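Local coordinates for protein versicolorin reductase (Brucella melitensis, PDB 4NIM) that probably catalyses an NAD(P)(H)-dependent oxidation or reduction as a member of the short-chain dehydrogenase/reductase family, at residues D73-E78 with F121-R126; D79-V84 with P128-Q133; A101-R106 with F117-A122. All coordinates share one frame; numbering follows the deposited sequence.

All three contacts involve helix 114-142 of the Rossmann-type fold, at successive places along it, interactions 1 and 3 sharing Phe121 and Ala122. Interaction 1 joins it to the turn before helix 77-91 and that helix's first residues, interaction 2 to the helix's next turns. Interaction 2 is the more apolar, with leucine, isoleucine, valine and cysteine buried between the helices and an arginine at the margin; interaction 1 is partly buried and relies on an arginine, a backbone carbonyl and a water. Interaction 3 lies at the surface, where the loop after strand 96-99 meets the same helix through leucines and a salt bridge. Asn124 OD1 accepts from Leu103 N, tying interaction 1 to interaction 3; Asp79 OD2 similarly takes Asp73 N between interactions 2 and 1.

Interaction 1: residues D73-E78 with F121-R126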
# COMPACT_ATOMS: atom_id res chain seq x y z
N ASP A 73 -2.45 14.68 -4.35
CA ASP A 73 -1.00 14.67 -4.19
C ASP A 73 -0.76 14.08 -2.79
O ASP A 73 -1.10 14.72 -1.79
CB ASP A 73 -0.49 16.11 -4.27
CG ASP A 73 1.00 16.23 -3.94
OD1 ASP A 73 1.71 15.21 -3.78
OD2 ASP A 73 1.42 17.39 -3.84
N LEU A 74 -0.27 12.85 -2.72
CA LEU A 74 -0.14 12.19 -1.42
C LEU A 74 0.89 12.86 -0.49
O LEU A 74 0.91 12.59 0.71
CB LEU A 74 0.20 10.70 -1.58
CG LEU A 74 -0.87 9.79 -2.12
CD1 LEU A 74 -0.30 8.37 -2.27
CD2 LEU A 74 -2.10 9.80 -1.22
N GLU A 75 1.67 13.78 -1.03
CA GLU A 75 2.61 14.58 -0.15
C GLU A 75 1.83 15.53 0.72
O GLU A 75 2.34 16.04 1.72
CB GLU A 75 3.59 15.37 -0.99
CG GLU A 75 4.51 14.48 -1.79
CD GLU A 75 5.47 15.27 -2.67
OE1 GLU A 75 5.98 16.34 -2.22
OE2 GLU A 75 5.70 14.81 -3.81
N ASN A 76 0.60 15.81 0.33
CA ASN A 76 -0.24 16.71 1.08
C ASN A 76 -1.14 15.90 2.03
O ASN A 76 -2.05 15.16 1.58
CB ASN A 76 -1.05 17.58 0.12
CG ASN A 76 -1.99 18.57 0.82
OD1 ASN A 76 -2.39 18.39 1.96
ND2 ASN A 76 -2.38 19.61 0.09
N VAL A 77 -0.92 16.06 3.32
CA VAL A 77 -1.66 15.30 4.32
C VAL A 77 -3.20 15.52 4.24
O VAL A 77 -3.97 14.61 4.48
CB VAL A 77 -1.11 15.55 5.74
CG1 VAL A 77 -1.94 14.85 6.81
CG2 VAL A 77 0.32 15.02 5.83
N GLU A 78 -3.63 16.71 3.84
CA GLU A 78 -5.08 16.98 3.71
C GLU A 78 -5.70 16.16 2.57
O GLU A 78 -6.86 15.78 2.64
CB GLU A 78 -5.32 18.51 3.51
CG GLU A 78 -6.60 19.01 4.17
CD GLU A 78 -6.87 20.50 3.90
OE1 GLU A 78 -5.90 21.31 3.79
OE2 GLU A 78 -8.07 20.87 3.77
N PHE A 121 9.80 10.17 2.12
CA PHE A 121 9.13 9.96 3.43
C PHE A 121 7.68 10.40 3.41
O PHE A 121 6.83 9.78 4.04
CB PHE A 121 9.91 10.58 4.58
CG PHE A 121 11.01 9.72 5.05
CD1 PHE A 121 12.18 9.62 4.33
CD2 PHE A 121 10.84 8.91 6.15
CE1 PHE A 121 13.16 8.74 4.72
CE2 PHE A 121 11.82 8.04 6.55
CZ PHE A 121 12.99 7.95 5.82
N ALA A 122 7.37 11.49 2.68
CA ALA A 122 6.04 11.98 2.61
C ALA A 122 5.10 10.95 1.96
O ALA A 122 3.98 10.74 2.46
CB ALA A 122 5.98 13.30 1.83
N VAL A 123 5.53 10.32 0.87
CA VAL A 123 4.64 9.42 0.13
C VAL A 123 4.73 8.01 0.72
O VAL A 123 3.74 7.35 0.84
CB VAL A 123 4.95 9.37 -1.39
CG1 VAL A 123 4.08 8.33 -2.12
CG2 VAL A 123 4.75 10.76 -2.02
N ASN A 124 5.94 7.58 1.11
CA ASN A 124 6.14 6.17 1.48
C ASN A 124 5.83 5.86 2.96
O ASN A 124 5.59 4.69 3.31
CB ASN A 124 7.52 5.68 1.14
CG ASN A 124 7.79 5.69 -0.34
OD1 ASN A 124 6.86 5.69 -1.15
ND2 ASN A 124 9.03 5.62 -0.69
N THR A 125 5.79 6.90 3.80
CA THR A 125 5.70 6.72 5.24
C THR A 125 4.62 7.59 5.83
O THR A 125 3.77 7.09 6.57
CB THR A 125 7.08 7.02 5.95
OG1 THR A 125 8.18 6.38 5.25
CG2 THR A 125 7.02 6.51 7.33
N ARG A 126 4.66 8.90 5.57
CA ARG A 126 3.69 9.83 6.15
C ARG A 126 2.25 9.60 5.57
O ARG A 126 1.25 9.62 6.31
CB ARG A 126 4.12 11.28 5.91
CG ARG A 126 3.32 12.28 6.71
CD ARG A 126 3.90 13.67 6.62
NE ARG A 126 3.69 14.28 5.33
CZ ARG A 126 4.33 15.35 4.89
NH1 ARG A 126 5.25 15.94 5.65
NH2 ARG A 126 4.09 15.84 3.69
O HOH W 1 2.35 12.80 3.24
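The guanidinium of Arg126 takes Glu75 O at its rim, close to coplanar, while Ala122 CA sits off-centre over one face, 4.1 Å from the plane; Val77 CG2 approaches obliquely, 3.5 Å from Arg126 NE. In this Rossmann-type SDR fold the contact joins the turn between strand 66-71 and helix 77-91 to helix 114-142. Arg126 NH2 donates to Glu75 O over 2.6 Å, a short bond bent to 132° at the hydrogen. The Arg126 chain leaves with CG anti to the backbone N (chi1 -168°) and folds at chi3, so the chain crosses Val77 at about a right angle and NH2 reaches that carbonyl. Asp73 OD1 accepts from Glu75 N in an Asx turn, and Asn76, the N-cap of helix 77-91, accepts through OD1 from Glu78 N. The aliphatic part of Glu75 packs through CG against Val123 CG2 (3.7 Å) and Ala122 CB, while Leu74 CD1 makes a looser contact with Val123 CG1. At residues 122-126 helix 114-142 widens into a pi-type turn, with Phe121 O accepting from both Thr125 N and Arg126 N. One water bridges the segments: it donates to Leu74 O and to Ala122 O and accepts from Arg126 NE at 2.9 Å.

Interaction 2: residues D79-V84 with P128-Q133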
# COMPACT_ATOMS: atom_id res chain seq x y z
N ASP A 79 -4.92 15.92 1.51
CA ASP A 79 -5.33 15.05 0.41
C ASP A 79 -5.47 13.61 0.91
O ASP A 79 -6.45 12.90 0.59
CB ASP A 79 -4.34 15.12 -0.76
CG ASP A 79 -4.52 16.34 -1.63
OD1 ASP A 79 -5.40 17.20 -1.34
OD2 ASP A 79 -3.82 16.41 -2.66
N CYS A 80 -4.54 13.19 1.73
CA CYS A 80 -4.61 11.88 2.37
C CYS A 80 -5.90 11.73 3.15
O CYS A 80 -6.63 10.73 2.99
CB CYS A 80 -3.40 11.64 3.30
SG CYS A 80 -1.86 11.53 2.35
N ARG A 81 -6.19 12.72 3.98
CA ARG A 81 -7.43 12.70 4.74
C ARG A 81 -8.68 12.69 3.84
O ARG A 81 -9.64 11.99 4.18
CB ARG A 81 -7.49 13.85 5.72
CG ARG A 81 -6.39 13.75 6.77
CD ARG A 81 -6.34 15.02 7.57
NE ARG A 81 -5.57 14.78 8.77
CZ ARG A 81 -4.88 15.68 9.43
NH1 ARG A 81 -4.81 16.94 8.99
NH2 ARG A 81 -4.23 15.29 10.53
N ARG A 82 -8.66 13.45 2.75
CA ARG A 82 -9.81 13.52 1.84
C ARG A 82 -10.13 12.18 1.18
O ARG A 82 -11.32 11.88 0.92
CB ARG A 82 -9.61 14.60 0.77
CG ARG A 82 -10.89 14.97 0.02
CD ARG A 82 -10.82 16.35 -0.61
NE ARG A 82 -9.72 16.46 -1.56
CZ ARG A 82 -8.59 17.11 -1.31
NH1 ARG A 82 -8.41 17.73 -0.14
NH2 ARG A 82 -7.64 17.13 -2.23
N ILE A 83 -9.11 11.35 0.94
CA ILE A 83 -9.35 10.05 0.34
C ILE A 83 -10.29 9.21 1.18
O ILE A 83 -11.32 8.64 0.69
CB ILE A 83 -8.03 9.30 0.13
CG1 ILE A 83 -7.21 10.03 -0.94
CG2 ILE A 83 -8.30 7.88 -0.31
CD1 ILE A 83 -5.76 9.66 -0.93
N VAL A 84 -9.96 9.12 2.44
CA VAL A 84 -10.74 8.33 3.37
C VAL A 84 -12.10 9.01 3.63
O VAL A 84 -13.14 8.31 3.65
CB VAL A 84 -9.98 8.07 4.68
CG1 VAL A 84 -10.88 7.37 5.69
CG2 VAL A 84 -8.75 7.24 4.41
N PRO A 128 0.92 6.78 4.30
CA PRO A 128 0.32 5.66 5.05
C PRO A 128 -0.06 5.98 6.47
O PRO A 128 -1.12 5.56 6.92
CB PRO A 128 1.39 4.59 4.96
CG PRO A 128 2.02 4.84 3.60
CD PRO A 128 2.04 6.32 3.46
N PHE A 129 0.82 6.66 7.22
CA PHE A 129 0.46 7.02 8.56
C PHE A 129 -0.92 7.71 8.67
O PHE A 129 -1.77 7.29 9.48
CB PHE A 129 1.61 7.85 9.22
CG PHE A 129 1.43 8.11 10.68
CD1 PHE A 129 0.55 9.10 11.14
CD2 PHE A 129 2.20 7.41 11.60
CE1 PHE A 129 0.40 9.33 12.51
CE2 PHE A 129 2.04 7.62 12.94
CZ PHE A 129 1.17 8.59 13.42
N PHE A 130 -1.15 8.75 7.89
CA PHE A 130 -2.35 9.54 8.02
C PHE A 130 -3.56 8.86 7.33
O PHE A 130 -4.65 8.98 7.83
CB PHE A 130 -2.10 10.99 7.61
CG PHE A 130 -1.33 11.69 8.63
CD1 PHE A 130 -1.96 12.08 9.81
CD2 PHE A 130 0.03 11.82 8.54
CE1 PHE A 130 -1.22 12.64 10.84
CE2 PHE A 130 0.77 12.37 9.58
CZ PHE A 130 0.13 12.81 10.72
N LEU A 131 -3.33 8.05 6.32
CA LEU A 131 -4.43 7.22 5.75
C LEU A 131 -4.87 6.17 6.77
O LEU A 131 -6.07 5.92 6.97
CB LEU A 131 -3.97 6.53 4.47
CG LEU A 131 -3.80 7.50 3.30
CD1 LEU A 131 -2.89 6.88 2.25
CD2 LEU A 131 -5.16 7.78 2.73
N ILE A 132 -3.89 5.59 7.47
CA ILE A 132 -4.16 4.62 8.51
C ILE A 132 -4.93 5.29 9.65
O ILE A 132 -5.92 4.73 10.14
CB ILE A 132 -2.87 3.95 9.02
CG1 ILE A 132 -2.32 2.97 7.98
CG2 ILE A 132 -3.12 3.18 10.31
CD1 ILE A 132 -0.87 2.56 8.19
N GLN A 133 -4.44 6.45 10.10
CA GLN A 133 -5.14 7.23 11.14
C GLN A 133 -6.63 7.38 10.79
O GLN A 133 -7.51 7.13 11.63
CB GLN A 133 -4.48 8.58 11.30
CG GLN A 133 -5.15 9.54 12.28
CD GLN A 133 -4.24 10.69 12.63
OE1 GLN A 133 -3.25 10.53 13.37
NE2 GLN A 133 -4.56 11.85 12.13
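The 79-84 part of helix 77-91 and the 128-133 part of helix 114-142 run in roughly the same direction, the axes of these segments 8.7 Å apart at closest approach and crossing at -34°, with the CA atoms of Cys80 and Leu131 the nearest pair. Helix 114-142 is kinked at Pro128, whose N makes no bond to the turn before. Leu131 carries most of the contact. Its CG stands anti to the carbonyl carbon, and from there CD2 reaches Cys80 O at 3.3 Å and packs against Val84 CG2 at 4.0 Å and Ile83 CD1 at 4.2 Å. Leu131 CG itself lies against Cys80 CB, while Val84 CG2 also approaches Leu131 O. The two helices are neighbours on one side of the parallel sheet of the Rossmann-type fold, and the leucine also touches Leu97 and Asn99 of strand 96-99, so it packs against helix 77-91 and the sheet at once. Toward solvent the chemistry changes. Arg81 starts out away from the partner helix, but its chain, extended from CG to NE, runs alongside Phe130 and brings NH2 to 4.0 Å from Phe130 CD1. Guanidinium and ring planes stand 85° apart, and the approach is oblique. The Gln133 amide is turned only 20° from the guanidinium plane, with NE2 at its edge, 3.8 Å from Arg81 NH2, a contact without a hydrogen bond. Phe129 CD1 lies over the centre of one face of the Phe130 ring.

Interaction 3: residues A101-R106 with F117-A122; sequences AGLTDR and FDRLFA
A salt bridge beside leucine packing holds the loop after strand 96-99 to the first half of helix 114-142, a surface contact in which Asp105 meets Arg119 and Leu103 meets both Arg119 and Leu120. NE and NH2 of Arg119 converge on a single carboxylate oxygen in a side-on approach: NH2 donates to Asp105 OD2 over 2.9 Å at 155°, nearly along the C-O axis, and NE donates to the same OD2 over 3.1 Å from above the carboxylate plane. The oxygen sits in the guanidinium plane, although the two flat groups are turned 56° apart. A bend at chi3 (-67°) folds the arginine chain so that NE and NH2 come to the aspartate together. The loop leaves the C-terminal end of a central strand, the end of the sheet at which SDR enzymes of this Rossmann-type fold bind their dinucleotide. Earlier in the loop, Leu103 crosses Arg119 at about a right angle, its CD1 lying 3.5 Å from Arg119 O and 3.7 Å from Arg119 CB. Leu120 pushes its two methyls toward the loop backbone: CD2 comes within 3.4 Å of Leu103 O, and CD1 within 3.6 Å of Asp105 O. Leu120 CD2 also packs on Leu103 CB and lies 3.9 Å from Asp105 N, a buried amide without a hydrogen-bonding partner in the model. On the side of helix 164-183, Leu120 touches Ala165.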
# COMPACT_ATOMS: atom_id res chain seq x y z
N ALA A 101 0.45 3.00 -3.07
CA ALA A 101 1.20 4.06 -3.69
C ALA A 101 2.64 4.01 -3.16
O ALA A 101 2.85 3.57 -2.08
CB ALA A 101 0.61 5.40 -3.32
N GLY A 102 3.61 4.46 -3.95
CA GLY A 102 4.95 4.66 -3.44
C GLY A 102 5.75 5.44 -4.43
O GLY A 102 5.44 5.46 -5.59
N LEU A 103 6.82 6.07 -3.96
CA LEU A 103 7.75 6.71 -4.82
C LEU A 103 9.04 5.93 -4.76
O LEU A 103 9.42 5.44 -3.70
CB LEU A 103 8.09 8.11 -4.32
CG LEU A 103 7.25 9.30 -4.61
CD1 LEU A 103 7.99 10.54 -4.04
CD2 LEU A 103 6.99 9.43 -6.10
N THR A 104 9.75 5.89 -5.87
CA THR A 104 11.02 5.19 -5.92
C THR A 104 12.20 6.09 -6.38
O THR A 104 13.18 5.59 -6.94
CB THR A 104 10.90 4.01 -6.90
OG1 THR A 104 10.61 4.55 -8.18
CG2 THR A 104 9.80 3.04 -6.48
N ASP A 105 12.12 7.39 -6.12
CA ASP A 105 13.24 8.31 -6.37
C ASP A 105 14.55 7.78 -5.78
O ASP A 105 14.59 7.29 -4.65
CB ASP A 105 13.00 9.70 -5.75
CG ASP A 105 11.84 10.45 -6.38
OD1 ASP A 105 10.84 9.78 -6.72
OD2 ASP A 105 11.95 11.69 -6.57
N ARG A 106 15.61 7.94 -6.57
CA ARG A 106 16.94 7.43 -6.28
C ARG A 106 17.86 8.48 -5.70
O ARG A 106 17.70 9.67 -5.94
CB ARG A 106 17.56 6.89 -7.58
CG ARG A 106 16.82 5.66 -8.09
CD ARG A 106 17.05 5.35 -9.55
NE ARG A 106 16.51 6.49 -10.29
CZ ARG A 106 17.18 7.27 -11.16
NH1 ARG A 106 18.43 7.00 -11.51
NH2 ARG A 106 16.55 8.33 -11.68
N PHE A 117 14.62 13.46 -0.19
CA PHE A 117 14.41 12.77 1.09
C PHE A 117 12.99 12.99 1.62
O PHE A 117 12.31 12.04 2.01
CB PHE A 117 15.43 13.27 2.15
CG PHE A 117 15.25 12.64 3.53
CD1 PHE A 117 14.30 13.15 4.42
CD2 PHE A 117 16.00 11.57 3.91
CE1 PHE A 117 14.08 12.56 5.66
CE2 PHE A 117 15.80 10.97 5.17
CZ PHE A 117 14.85 11.47 6.06
N ASP A 118 12.53 14.24 1.61
CA ASP A 118 11.23 14.59 2.17
C ASP A 118 10.08 14.00 1.32
O ASP A 118 9.08 13.56 1.87
CB ASP A 118 11.07 16.12 2.23
CG ASP A 118 11.86 16.74 3.37
OD1 ASP A 118 12.34 16.00 4.24
OD2 ASP A 118 11.97 17.99 3.37
N ARG A 119 10.21 14.02 -0.01
CA ARG A 119 9.15 13.44 -0.90
C ARG A 119 9.01 11.92 -0.63
O ARG A 119 7.91 11.37 -0.59
CB ARG A 119 9.54 13.52 -2.40
CG ARG A 119 9.37 14.82 -3.08
CD ARG A 119 9.29 14.64 -4.61
NE ARG A 119 10.51 14.18 -5.29
CZ ARG A 119 11.61 14.92 -5.46
NH1 ARG A 119 11.70 16.14 -4.92
NH2 ARG A 119 12.64 14.42 -6.10
N LEU A 120 10.13 11.23 -0.57
CA LEU A 120 10.12 9.80 -0.27
C LEU A 120 9.41 9.51 1.06
O LEU A 120 8.49 8.68 1.09
CB LEU A 120 11.53 9.27 -0.23
CG LEU A 120 12.12 9.04 -1.64
CD1 LEU A 120 13.60 8.84 -1.57
CD2 LEU A 120 11.51 7.82 -2.34
N PHE A 121 9.80 10.17 2.12
CA PHE A 121 9.13 9.96 3.43
C PHE A 121 7.68 10.40 3.41
O PHE A 121 6.83 9.78 4.04
CB PHE A 121 9.91 10.58 4.58
CG PHE A 121 11.01 9.72 5.05
CD1 PHE A 121 12.18 9.62 4.33
CD2 PHE A 121 10.84 8.91 6.15
CE1 PHE A 121 13.16 8.74 4.72
CE2 PHE A 121 11.82 8.04 6.55
CZ PHE A 121 12.99 7.95 5.82
N ALA A 122 7.37 11.49 2.68
CA ALA A 122 6.04 11.98 2.61
C ALA A 122 5.10 10.95 1.96
O ALA A 122 3.98 10.74 2.46
CB ALA A 122 5.98 13.30 1.83